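PDB 6W6M: type IV pilus secretin PilQ family protein from Vibrio cholerae, which probably forms the gated outer-membrane channel through which the type IV competence pilus passes during natural DNA uptake. Local coordinates for residues G439-Y444 with F457-L462. Residues are numbered along the deposited sequence; the frame is centred on the assembly and turned at random.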
ATOM      1  N   GLY A 439     -34.489  24.872  10.940  1.00 61.90           N
ATOM      2  CA  GLY A 439     -33.683  24.461  12.076  1.00 61.90           C
ATOM      3  C   GLY A 439     -32.221  24.832  12.014  1.00 61.90           C
ATOM      4  O   GLY A 439     -31.893  25.938  11.600  1.00 61.90           O
ATOM      5  N   THR A 440     -31.330  23.940  12.445  1.00 67.87           N
ATOM      6  CA  THR A 440     -29.890  24.180  12.380  1.00 67.87           C
ATOM      7  C   THR A 440     -29.155  22.957  11.845  1.00 67.87           C
ATOM      8  O   THR A 440     -29.659  21.837  11.857  1.00 67.87           O
ATOM      9  CB  THR A 440     -29.298  24.559  13.747  1.00 67.87           C
ATOM     10  OG1 THR A 440     -27.942  24.983  13.592  1.00 67.87           O
ATOM     11  CG2 THR A 440     -29.337  23.392  14.699  1.00 67.87           C
ATOM     12  N   GLU A 441     -27.931  23.185  11.385  1.00 72.31           N
ATOM     13  CA  GLU A 441     -27.055  22.124  10.896  1.00 72.31           C
ATOM     14  C   GLU A 441     -25.784  22.111  11.732  1.00 72.31           C
ATOM     15  O   GLU A 441     -25.036  23.089  11.736  1.00 72.31           O
ATOM     16  CB  GLU A 441     -26.721  22.323   9.422  1.00 72.31           C
ATOM     17  CG  GLU A 441     -27.917  22.328   8.518  1.00 72.31           C
ATOM     18  CD  GLU A 441     -27.521  22.416   7.072  1.00 72.31           C
ATOM     19  OE1 GLU A 441     -26.328  22.663   6.813  1.00 72.31           O
ATOM     20  OE2 GLU A 441     -28.391  22.230   6.196  1.00 72.31           O
ATOM     21  N   ILE A 442     -25.539  21.008  12.416  1.00 73.96           N
ATOM     22  CA  ILE A 442     -24.412  20.904  13.342  1.00 73.96           C
ATOM     23  C   ILE A 442     -23.210  20.311  12.605  1.00 73.96           C
ATOM     24  O   ILE A 442     -23.337  19.248  11.982  1.00 73.96           O
ATOM     25  CB  ILE A 442     -24.794  20.058  14.553  1.00 73.96           C
ATOM     26  CG1 ILE A 442     -26.014  20.651  15.243  1.00 73.96           C
ATOM     27  CG2 ILE A 442     -23.665  19.990  15.540  1.00 73.96           C
ATOM     28  CD1 ILE A 442     -25.812  22.047  15.710  1.00 73.96           C
ATOM     29  N   PRO A 443     -22.074  21.014  12.646  1.00 76.75           N
ATOM     30  CA  PRO A 443     -20.863  20.512  12.011  1.00 76.75           C
ATOM     31  C   PRO A 443     -20.276  19.458  12.921  1.00 76.75           C
ATOM     32  O   PRO A 443     -19.936  19.756  14.062  1.00 76.75           O
ATOM     33  CB  PRO A 443     -19.953  21.737  11.990  1.00 76.75           C
ATOM     34  CG  PRO A 443     -20.392  22.540  13.160  1.00 76.75           C
ATOM     35  CD  PRO A 443     -21.876  22.339  13.254  1.00 76.75           C
ATOM     36  N   TYR A 444     -20.091  18.235  12.438  1.00 80.06           N
ATOM     37  CA  TYR A 444     -19.481  17.204  13.281  1.00 80.06           C
ATOM     38  C   TYR A 444     -18.046  16.940  12.844  1.00 80.06           C
ATOM     39  O   TYR A 444     -17.732  17.028  11.658  1.00 80.06           O
ATOM     40  CB  TYR A 444     -20.321  15.929  13.319  1.00 80.06           C
ATOM     41  CG  TYR A 444     -21.475  16.048  14.282  1.00 80.06           C
ATOM     42  CD1 TYR A 444     -21.322  15.717  15.621  1.00 80.06           C
ATOM     43  CD2 TYR A 444     -22.707  16.527  13.864  1.00 80.06           C
ATOM     44  CE1 TYR A 444     -22.369  15.839  16.511  1.00 80.06           C
ATOM     45  CE2 TYR A 444     -23.759  16.655  14.746  1.00 80.06           C
ATOM     46  CZ  TYR A 444     -23.584  16.308  16.065  1.00 80.06           C
ATOM     47  OH  TYR A 444     -24.635  16.432  16.942  1.00 80.06           O
ATOM     48  N   PHE A 457     -22.389  17.481   8.234  1.00 76.91           N
ATOM     49  CA  PHE A 457     -23.419  18.233   8.935  1.00 76.91           C
ATOM     50  C   PHE A 457     -24.604  17.337   9.244  1.00 76.91           C
ATOM     51  O   PHE A 457     -25.204  16.760   8.336  1.00 76.91           O
ATOM     52  CB  PHE A 457     -23.884  19.434   8.113  1.00 76.91           C
ATOM     53  CG  PHE A 457     -22.819  20.446   7.883  1.00 76.91           C
ATOM     54  CD1 PHE A 457     -22.538  21.396   8.833  1.00 76.91           C
ATOM     55  CD2 PHE A 457     -22.086  20.443   6.715  1.00 76.91           C
ATOM     56  CE1 PHE A 457     -21.553  22.320   8.628  1.00 76.91           C
ATOM     57  CE2 PHE A 457     -21.095  21.366   6.507  1.00 76.91           C
ATOM     58  CZ  PHE A 457     -20.833  22.302   7.466  1.00 76.91           C
ATOM     59  N   LYS A 458     -24.983  17.319  10.516  1.00 71.98           N
ATOM     60  CA  LYS A 458     -26.164  16.612  10.975  1.00 71.98           C
ATOM     61  C   LYS A 458     -27.260  17.683  11.086  1.00 71.98           C
ATOM     62  O   LYS A 458     -26.970  18.859  11.295  1.00 71.98           O
ATOM     63  CB  LYS A 458     -25.917  15.934  12.318  1.00 30.00           C
ATOM     64  CG  LYS A 458     -27.132  15.200  12.855  1.00 30.00           C
ATOM     65  CD  LYS A 458     -27.561  14.077  11.929  1.00 30.00           C
ATOM     66  CE  LYS A 458     -28.667  13.242  12.556  1.00 30.00           C
ATOM     67  NZ  LYS A 458     -29.253  12.273  11.593  1.00 30.00           N
ATOM     68  N   LYS A 459     -28.518  17.285  10.960  1.00 67.45           N
ATOM     69  CA  LYS A 459     -29.612  18.240  10.979  1.00 67.45           C
ATOM     70  C   LYS A 459     -30.380  18.165  12.286  1.00 67.45           C
ATOM     71  O   LYS A 459     -30.554  17.086  12.854  1.00 67.45           O
ATOM     72  CB  LYS A 459     -30.559  17.999   9.814  1.00 67.45           C
ATOM     73  CG  LYS A 459     -29.940  18.233   8.472  1.00 67.45           C
ATOM     74  CD  LYS A 459     -30.960  18.024   7.386  1.00 67.45           C
ATOM     75  CE  LYS A 459     -30.346  18.208   6.020  1.00 67.45           C
ATOM     76  NZ  LYS A 459     -31.303  17.858   4.942  1.00 67.45           N
ATOM     77  N   ALA A 460     -30.834  19.317  12.759  1.00 62.36           N
ATOM     78  CA  ALA A 460     -31.723  19.423  13.906  1.00 62.36           C
ATOM     79  C   ALA A 460     -32.808  20.408  13.493  1.00 62.36           C
ATOM     80  O   ALA A 460     -32.675  21.614  13.702  1.00 62.36           O
ATOM     81  CB  ALA A 460     -30.971  19.870  15.137  1.00 62.36           C
ATOM     82  N   VAL A 461     -33.867  19.890  12.875  1.00 59.14           N
ATOM     83  CA  VAL A 461     -34.862  20.696  12.188  1.00 59.14           C
ATOM     84  C   VAL A 461     -36.259  20.249  12.597  1.00 59.14           C
ATOM     85  O   VAL A 461     -36.460  19.161  13.123  1.00 59.14           O
ATOM     86  CB  VAL A 461     -34.718  20.619  10.650  1.00 59.14           C
ATOM     87  CG1 VAL A 461     -33.405  21.199  10.203  1.00 59.14           C
ATOM     88  CG2 VAL A 461     -34.851  19.194  10.180  1.00 59.14           C
ATOM     89  N   LEU A 462     -37.225  21.148  12.402  1.00 55.89           N
ATOM     90  CA  LEU A 462     -38.661  20.772  12.362  1.00 55.89           C
ATOM     91  C   LEU A 462     -39.085  20.607  10.900  1.00 55.89           C
ATOM     92  O   LEU A 462     -39.158  21.622  10.195  1.00 55.89           O
ATOM     93  CB  LEU A 462     -39.472  21.872  13.054  1.00 30.00           C
ATOM     94  CG  LEU A 462     -40.949  21.947  12.677  1.00 30.00           C
ATOM     95  CD1 LEU A 462     -41.761  20.925  13.454  1.00 30.00           C
ATOM     96  CD2 LEU A 462     -41.493  23.347  12.913  1.00 30.00           C
TER
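Thr440 and Ala460 pair through both backbone bonds, and so do Ile442 and Lys458, in an antiparallel beta hairpin. Ile442 N to Lys458 O measures 2.8 Å, and Lys458 N to Ile442 O measures 2.9 Å. On the face of Thr440 and Ile442, Thr440 CG2 rests on Ala460 CB at 3.9 Å. Tyr444 CG sits beside its backbone N, anti to the carbonyl carbon (chi1 -80°), which directs the ring to Lys458. Lys458 CB, held by the strand backbone, meets that ring obliquely, with Tyr444 CE2 3.3 Å away. The other face carries Glu441, Pro443, Phe457 and Lys459. There Phe457 CE1 lies 3.8 Å from Pro443 CB, an apolar contact. At the corner, Val461 CG1 packs 3.8 Å from Gly439 CA.

Strands 434-444 and 456-471 form a hairpin at one side of the chain's four-stranded sheet in the secretin domain, probably part of the channel's gate region. Tyr444 OH is bonded to Val499 O of the same chain. Gly439, Thr440 and Glu441 pair antiparallel with a strand of a neighbouring subunit, so the sheet continues across the interface. Thr440 OG1 bonds to Ile501 O and Asp502 OD1 of that subunit, and Glu441 forms a salt bridge with its Arg505. The backbone therefore closes the hairpin, while its side chains and the outer edge of 439-441 join it to the next subunit of the 14-chain secretin ring.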